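Local structure of pheromome Binding Protein (Epiphyas postvittana, 6VQ5) at residues 89-93 against 121-127; 58-62 against 72-76. The protein probably binds odorants and belongs to the insect pheromone-binding and general odorant-binding protein family. All coordinates share one frame; numbering follows the deposited sequence.

Followed from the N terminus, the chain first meets itself in interaction 2. The turn that ends helix 46-58 comes back against helix 70-79, so residues 58-62 and 72-76 close a short loop of nine intervening residues. Interaction 1 opens only afterwards: residues 89-93 of helix 84-100 receive segment 121-127, which follows helix 107-121, closing a longer, mostly helical loop that includes that helix. The two contacts thus stand in series, neither nested nor crossed, with centres about 16 Å apart. They meet through the consecutive helices 70-79 and 84-100, where Val91 CG2 packs 3.5 Å from Ala73 CB. Together they tie three helices and the end of the modelled chain into one body.

Interaction 1. Residues 89-93 against 121-127; sequences KLVAI and NIHELNW. Unlike the reference sequence in segment 121-127: Glu124 (reference Lys).
Leu90 lays its CD1 methyl over one face of the Trp127 indole, a CH-pi contact 3.6 Å from the centroid of the five-membered ring and only 12° off its normal. On the rim of the indole, NE1 makes a weak hydrogen bond to the carbonyl of Ala77, which gives the ring's one polar atom a partner. The branching of Leu90 suits it to a double task: while CD1 covers the tryptophan, CD2 turns to the aliphatic side chains and comes 3.5 Å from Ile122 CG2. Leu125 runs alongside Leu90 in the opposite sense, and its CD2 also rests on the aliphatic start of Lys89, 3.7 Å from CB, while the lysine's charged end leads away. In Ile93, chi1 (-84°) directs CG1 toward the loop, and its CD1 meets Leu125 CD2 tip to tip at 4.0 Å. Its other branch, CG2, meets Ile122 CG2 at 3.7 Å. A type I beta turn from Ile122 to Leu125 brings both residues to the same helix. The loop after helix 107-121 thus packs on helix 84-100 of the helical PBP/GOBP fold, with Trp127 touching His80 of the pocket that holds 2-(2-methoxyethoxy)ethanol.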
ATOM      1  N   LYS A  89       6.435 -13.441  -4.653  1.00105.84           N
ATOM      2  CA  LYS A  89       4.986 -13.624  -4.953  1.00103.54           C
ATOM      3  C   LYS A  89       4.248 -12.305  -4.698  1.00 99.02           C
ATOM      4  O   LYS A  89       3.448 -11.907  -5.561  1.00 95.82           O
ATOM      5  CB  LYS A  89       4.332 -14.722  -4.107  1.00104.92           C
ATOM      6  CG  LYS A  89       4.872 -16.139  -4.269  1.00110.55           C
ATOM      7  CD  LYS A  89       4.980 -16.647  -5.704  1.00114.32           C
ATOM      8  CE  LYS A  89       6.388 -16.508  -6.265  1.00120.14           C
ATOM      9  NZ  LYS A  89       6.415 -16.396  -7.744  1.00121.68           N
ATOM     10  N   LEU A  90       4.509 -11.665  -3.552  1.00 97.61           N
ATOM     11  CA  LEU A  90       3.902 -10.367  -3.139  1.00 93.27           C
ATOM     12  C   LEU A  90       4.131  -9.302  -4.217  1.00 92.26           C
ATOM     13  O   LEU A  90       3.151  -8.649  -4.615  1.00 89.36           O
ATOM     14  CB  LEU A  90       4.512  -9.904  -1.814  1.00 93.28           C
ATOM     15  CG  LEU A  90       3.998 -10.601  -0.560  1.00 92.87           C
ATOM     16  CD1 LEU A  90       4.677 -10.051   0.685  1.00 94.33           C
ATOM     17  CD2 LEU A  90       2.494 -10.468  -0.442  1.00 90.37           C
ATOM     18  N   VAL A  91       5.378  -9.109  -4.641  1.00 94.54           N
ATOM     19  CA  VAL A  91       5.753  -8.043  -5.617  1.00 96.32           C
ATOM     20  C   VAL A  91       5.149  -8.411  -6.980  1.00 95.60           C
ATOM     21  O   VAL A  91       4.705  -7.486  -7.694  1.00 94.55           O
ATOM     22  CB  VAL A  91       7.284  -7.832  -5.673  1.00101.63           C
ATOM     23  CG1 VAL A  91       7.713  -6.940  -6.831  1.00104.00           C
ATOM     24  CG2 VAL A  91       7.827  -7.291  -4.356  1.00101.38           C
ATOM     25  N   ALA A  92       5.093  -9.703  -7.318  1.00 95.90           N
ATOM     26  CA  ALA A  92       4.426 -10.186  -8.549  1.00 95.80           C
ATOM     27  C   ALA A  92       2.962  -9.729  -8.530  1.00 91.98           C
ATOM     28  O   ALA A  92       2.525  -9.113  -9.519  1.00 93.37           O
ATOM     29  CB  ALA A  92       4.545 -11.681  -8.676  1.00 97.65           C
ATOM     30  N   ILE A  93       2.251  -9.986  -7.428  1.00 87.68           N
ATOM     31  CA  ILE A  93       0.826  -9.585  -7.241  1.00 84.58           C
ATOM     32  C   ILE A  93       0.721  -8.053  -7.300  1.00 83.70           C
ATOM     33  O   ILE A  93      -0.229  -7.558  -7.939  1.00 84.61           O
ATOM     34  CB  ILE A  93       0.232 -10.188  -5.948  1.00 81.62           C
ATOM     35  CG1 ILE A  93      -0.269 -11.618  -6.184  1.00 82.56           C
ATOM     36  CG2 ILE A  93      -0.873  -9.311  -5.373  1.00 77.58           C
ATOM     37  CD1 ILE A  93      -0.052 -12.543  -5.013  1.00 83.49           C
ATOM     38  N   ASN A 121      -5.667  -9.780  -3.209  1.00 76.35           N
ATOM     39  CA  ASN A 121      -5.068 -10.889  -4.009  1.00 80.34           C
ATOM     40  C   ASN A 121      -3.904 -11.580  -3.274  1.00 82.91           C
ATOM     41  O   ASN A 121      -3.394 -12.589  -3.808  1.00 86.66           O
ATOM     42  CB  ASN A 121      -4.621 -10.417  -5.392  1.00 81.84           C
ATOM     43  CG  ASN A 121      -5.770 -10.228  -6.367  1.00 84.06           C
ATOM     44  OD1 ASN A 121      -6.922 -10.571  -6.098  1.00 85.96           O
ATOM     45  ND2 ASN A 121      -5.464  -9.698  -7.538  1.00 86.79           N
ATOM     46  N   ILE A 122      -3.480 -11.098  -2.105  1.00 81.96           N
ATOM     47  CA  ILE A 122      -2.382 -11.747  -1.329  1.00 86.16           C
ATOM     48  C   ILE A 122      -2.988 -12.718  -0.314  1.00 91.14           C
ATOM     49  O   ILE A 122      -2.252 -13.151   0.591  1.00 94.13           O
ATOM     50  CB  ILE A 122      -1.434 -10.721  -0.664  1.00 84.21           C
ATOM     51  CG1 ILE A 122      -2.126  -9.870   0.401  1.00 82.11           C
ATOM     52  CG2 ILE A 122      -0.747  -9.872  -1.714  1.00 82.73           C
ATOM     53  CD1 ILE A 122      -1.169  -9.286   1.423  1.00 81.88           C
ATOM     54  N   HIS A 123      -4.267 -13.070  -0.482  1.00 95.87           N
ATOM     55  CA  HIS A 123      -5.040 -13.976   0.414  1.00 98.85           C
ATOM     56  C   HIS A 123      -4.255 -15.260   0.727  1.00104.50           C
ATOM     57  O   HIS A 123      -4.096 -15.573   1.915  1.00107.75           O
ATOM     58  CB  HIS A 123      -6.392 -14.318  -0.230  1.00 99.87           C
ATOM     59  CG  HIS A 123      -7.207 -15.269   0.581  1.00101.49           C
ATOM     60  ND1 HIS A 123      -7.949 -14.856   1.679  1.00 99.06           N
ATOM     61  CD2 HIS A 123      -7.373 -16.605   0.486  1.00103.35           C
ATOM     62  CE1 HIS A 123      -8.542 -15.898   2.217  1.00100.84           C
ATOM     63  NE2 HIS A 123      -8.201 -16.981   1.506  1.00104.58           N
ATOM     64  N   GLU A 124      -3.784 -15.972  -0.298  1.00108.21           N
ATOM     65  CA  GLU A 124      -3.274 -17.366  -0.177  1.00116.12           C
ATOM     66  C   GLU A 124      -1.792 -17.363   0.231  1.00117.72           C
ATOM     67  O   GLU A 124      -1.108 -18.371  -0.049  1.00121.09           O
ATOM     68  CB  GLU A 124      -3.442 -18.134  -1.497  1.00121.06           C
ATOM     69  CG  GLU A 124      -4.726 -17.825  -2.260  1.00120.26           C
ATOM     70  CD  GLU A 124      -4.552 -16.889  -3.450  1.00119.98           C
ATOM     71  OE1 GLU A 124      -3.972 -15.778  -3.288  1.00119.81           O
ATOM     72  OE2 GLU A 124      -4.978 -17.277  -4.542  1.00120.50           O
ATOM     73  N   LEU A 125      -1.322 -16.283   0.863  1.00115.83           N
ATOM     74  CA  LEU A 125       0.095 -16.061   1.263  1.00116.41           C
ATOM     75  C   LEU A 125       0.140 -15.770   2.768  1.00116.67           C
ATOM     76  O   LEU A 125      -0.685 -14.969   3.250  1.00109.74           O
ATOM     77  CB  LEU A 125       0.662 -14.886   0.457  1.00113.19           C
ATOM     78  CG  LEU A 125       1.422 -15.223  -0.825  1.00113.91           C
ATOM     79  CD1 LEU A 125       0.699 -16.260  -1.670  1.00115.19           C
ATOM     80  CD2 LEU A 125       1.661 -13.959  -1.632  1.00111.95           C
ATOM     81  N   ASN A 126       1.081 -16.391   3.481  1.00123.28           N
ATOM     82  CA  ASN A 126       1.309 -16.154   4.929  1.00126.25           C
ATOM     83  C   ASN A 126       2.171 -14.894   5.084  1.00125.08           C
ATOM     84  O   ASN A 126       3.409 -15.010   5.012  1.00128.79           O
ATOM     85  CB  ASN A 126       1.936 -17.375   5.606  1.00133.01           C
ATOM     86  CG  ASN A 126       1.722 -17.379   7.104  1.00136.56           C
ATOM     87  OD1 ASN A 126       1.824 -16.342   7.761  1.00135.42           O
ATOM     88  ND2 ASN A 126       1.416 -18.545   7.651  1.00142.21           N
ATOM     89  N   TRP A 127       1.541 -13.731   5.264  1.00120.70           N
ATOM     90  CA  TRP A 127       2.255 -12.433   5.401  1.00119.13           C
ATOM     91  C   TRP A 127       1.383 -11.388   6.114  1.00115.73           C
ATOM     92  O   TRP A 127       0.255 -11.137   5.651  1.00112.82           O
ATOM     93  CB  TRP A 127       2.723 -11.939   4.032  1.00116.78           C
ATOM     94  CG  TRP A 127       3.654 -10.776   4.148  1.00116.53           C
ATOM     95  CD1 TRP A 127       4.959 -10.810   4.552  1.00118.65           C
ATOM     96  CD2 TRP A 127       3.342  -9.394   3.897  1.00112.77           C
ATOM     97  NE1 TRP A 127       5.489  -9.548   4.546  1.00118.04           N
ATOM     98  CE2 TRP A 127       4.520  -8.658   4.153  1.00114.31           C
ATOM     99  CE3 TRP A 127       2.197  -8.712   3.469  1.00108.48           C
ATOM    100  CZ2 TRP A 127       4.573  -7.272   4.000  1.00111.52           C
ATOM    101  CZ3 TRP A 127       2.252  -7.340   3.332  1.00106.83           C
ATOM    102  CH2 TRP A 127       3.425  -6.633   3.595  1.00107.92           C
TER

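Interaction 2. Residues 58-62 against 72-76; sequences KLELI and NAEDL
Asn72 ND2 donates to the backbone oxygen of Glu60 over 2.7 Å, in a nearly straight bond of 170° at the hydrogen. The acceptor lies in the plane of the asparagine amide, whereas the donor is tilted 15° from the carbonyl plane. With CG anti to its carbonyl carbon (chi1 -67°), Asn72 turns its amide toward the Glu60 carbonyl. Glu60 has positive phi because it is the C-prime residue of the Schellman motif that ends helix 46-58, in which Leu61 N returns to Ser56 O and Glu60 N to Lys57 O. An alanine in place of Asn72 would remove the amide and is likely to cost the Glu60 carbonyl this partner, making the turn's hold on helix 70-79 weaker. Apart from the polar bond, the contact is aliphatic. Leu61 CD1 fits against the small Ala73, 3.8 Å from its CB, and the same methyl lies 3.9 Å from Leu76 CD1. The branched end of Leu76 serves two neighbours, since its CD2 reaches Leu59 CB at 4.1 Å, the two leucines crossing at about a right angle. Leu59 also touches Val15 of helix 13-23.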
ATOM      1  N   LYS A  58       8.139   7.961   0.848  1.00 99.21           N
ATOM      2  CA  LYS A  58       9.056   7.998   2.015  1.00102.52           C
ATOM      3  C   LYS A  58       9.752   6.649   2.203  1.00105.02           C
ATOM      4  O   LYS A  58      10.875   6.657   2.734  1.00111.30           O
ATOM      5  CB  LYS A  58       8.298   8.388   3.282  1.00100.40           C
ATOM      6  CG  LYS A  58       7.910   9.857   3.356  1.00100.88           C
ATOM      7  CD  LYS A  58       7.155  10.196   4.620  1.00 99.02           C
ATOM      8  CE  LYS A  58       6.816  11.666   4.727  1.00 99.86           C
ATOM      9  NZ  LYS A  58       8.028  12.496   4.858  1.00104.70           N
ATOM     10  N   LEU A  59       9.134   5.537   1.796  1.00103.89           N
ATOM     11  CA  LEU A  59       9.782   4.197   1.848  1.00106.71           C
ATOM     12  C   LEU A  59      10.445   3.887   0.503  1.00111.67           C
ATOM     13  O   LEU A  59      10.932   2.758   0.350  1.00115.58           O
ATOM     14  CB  LEU A  59       8.741   3.137   2.216  1.00102.65           C
ATOM     15  CG  LEU A  59       8.074   3.324   3.580  1.00 99.71           C
ATOM     16  CD1 LEU A  59       6.954   2.316   3.771  1.00 94.68           C
ATOM     17  CD2 LEU A  59       9.097   3.215   4.704  1.00103.39           C
ATOM     18  N   GLU A  60      10.474   4.859  -0.416  1.00114.80           N
ATOM     19  CA  GLU A  60      11.150   4.771  -1.740  1.00119.86           C
ATOM     20  C   GLU A  60      10.601   3.553  -2.485  1.00118.41           C
ATOM     21  O   GLU A  60      11.388   2.827  -3.126  1.00123.67           O
ATOM     22  CB  GLU A  60      12.670   4.656  -1.593  1.00125.61           C
ATOM     23  CG  GLU A  60      13.291   5.627  -0.607  1.00127.69           C
ATOM     24  CD  GLU A  60      14.525   5.045   0.065  1.00132.04           C
ATOM     25  OE1 GLU A  60      15.428   4.584  -0.670  1.00135.46           O
ATOM     26  OE2 GLU A  60      14.560   5.017   1.315  1.00131.19           O
ATOM     27  N   LEU A  61       9.292   3.350  -2.376  1.00114.37           N
ATOM     28  CA  LEU A  61       8.538   2.257  -3.033  1.00112.86           C
ATOM     29  C   LEU A  61       8.112   2.747  -4.421  1.00113.01           C
ATOM     30  O   LEU A  61       7.988   1.908  -5.323  1.00112.03           O
ATOM     31  CB  LEU A  61       7.347   1.896  -2.137  1.00109.86           C
ATOM     32  CG  LEU A  61       6.386   0.834  -2.671  1.00108.49           C
ATOM     33  CD1 LEU A  61       7.126  -0.449  -3.032  1.00111.89           C
ATOM     34  CD2 LEU A  61       5.285   0.551  -1.659  1.00104.99           C
ATOM     35  N   ILE A  62       7.907   4.061  -4.576  1.00114.80           N
ATOM     36  CA  ILE A  62       7.724   4.747  -5.893  1.00118.89           C
ATOM     37  C   ILE A  62       9.072   5.310  -6.360  1.00124.03           C
ATOM     38  O   ILE A  62      10.099   4.828  -5.874  1.00128.23           O
ATOM     39  CB  ILE A  62       6.667   5.870  -5.823  1.00117.79           C
ATOM     40  CG1 ILE A  62       5.328   5.397  -5.257  1.00109.75           C
ATOM     41  CG2 ILE A  62       6.474   6.523  -7.187  1.00122.83           C
ATOM     42  CD1 ILE A  62       4.363   6.530  -5.028  1.00107.93           C
ATOM     43  N   ASN A  72      13.027  -2.380  -4.237  1.00123.65           N
ATOM     44  CA  ASN A  72      12.709  -1.810  -2.899  1.00121.04           C
ATOM     45  C   ASN A  72      11.425  -2.449  -2.352  1.00116.09           C
ATOM     46  O   ASN A  72      11.293  -2.512  -1.120  1.00114.98           O
ATOM     47  CB  ASN A  72      12.593  -0.285  -2.933  1.00120.65           C
ATOM     48  CG  ASN A  72      13.908   0.412  -3.219  1.00126.40           C
ATOM     49  OD1 ASN A  72      14.967  -0.212  -3.241  1.00131.21           O
ATOM     50  ND2 ASN A  72      13.851   1.714  -3.446  1.00126.05           N
ATOM     51  N   ALA A  73      10.512  -2.896  -3.223  1.00112.80           N
ATOM     52  CA  ALA A  73       9.288  -3.642  -2.841  1.00108.00           C
ATOM     53  C   ALA A  73       9.696  -4.967  -2.186  1.00109.39           C
ATOM     54  O   ALA A  73       9.285  -5.210  -1.035  1.00107.23           O
ATOM     55  CB  ALA A  73       8.401  -3.863  -4.041  1.00106.04           C
ATOM     56  N   GLU A  74      10.502  -5.773  -2.884  1.00112.60           N
ATOM     57  CA  GLU A  74      11.055  -7.049  -2.360  1.00116.22           C
ATOM     58  C   GLU A  74      11.773  -6.796  -1.025  1.00119.62           C
ATOM     59  O   GLU A  74      11.612  -7.633  -0.112  1.00121.51           O
ATOM     60  CB  GLU A  74      11.993  -7.702  -3.380  1.00120.48           C
ATOM     61  CG  GLU A  74      11.269  -8.405  -4.516  1.00118.64           C
ATOM     62  CD  GLU A  74      12.084  -9.436  -5.280  1.00122.48           C
ATOM     63  OE1 GLU A  74      13.316  -9.310  -5.338  1.00126.91           O
ATOM     64  OE2 GLU A  74      11.482 -10.374  -5.806  1.00122.63           O
ATOM     65  N   ASP A  75      12.517  -5.690  -0.904  1.00122.30           N
ATOM     66  CA  ASP A  75      13.269  -5.342   0.330  1.00126.51           C
ATOM     67  C   ASP A  75      12.283  -5.134   1.485  1.00123.16           C
ATOM     68  O   ASP A  75      12.467  -5.800   2.519  1.00123.67           O
ATOM     69  CB  ASP A  75      14.160  -4.112   0.131  1.00130.68           C
ATOM     70  CG  ASP A  75      15.478  -4.399  -0.552  1.00138.07           C
ATOM     71  OD1 ASP A  75      15.706  -5.571  -0.909  1.00142.25           O
ATOM     72  OD2 ASP A  75      16.266  -3.446  -0.714  1.00143.16           O
ATOM     73  N   LEU A  76      11.285  -4.256   1.304  1.00120.71           N
ATOM     74  CA  LEU A  76      10.216  -3.952   2.299  1.00119.53           C
ATOM     75  C   LEU A  76       9.530  -5.241   2.759  1.00117.39           C
ATOM     76  O   LEU A  76       9.173  -5.321   3.950  1.00118.52           O
ATOM     77  CB  LEU A  76       9.162  -3.033   1.675  1.00118.07           C
ATOM     78  CG  LEU A  76       9.541  -1.560   1.540  1.00122.29           C
ATOM     79  CD1 LEU A  76       8.620  -0.854   0.548  1.00121.52           C
ATOM     80  CD2 LEU A  76       9.510  -0.863   2.891  1.00122.16           C
TER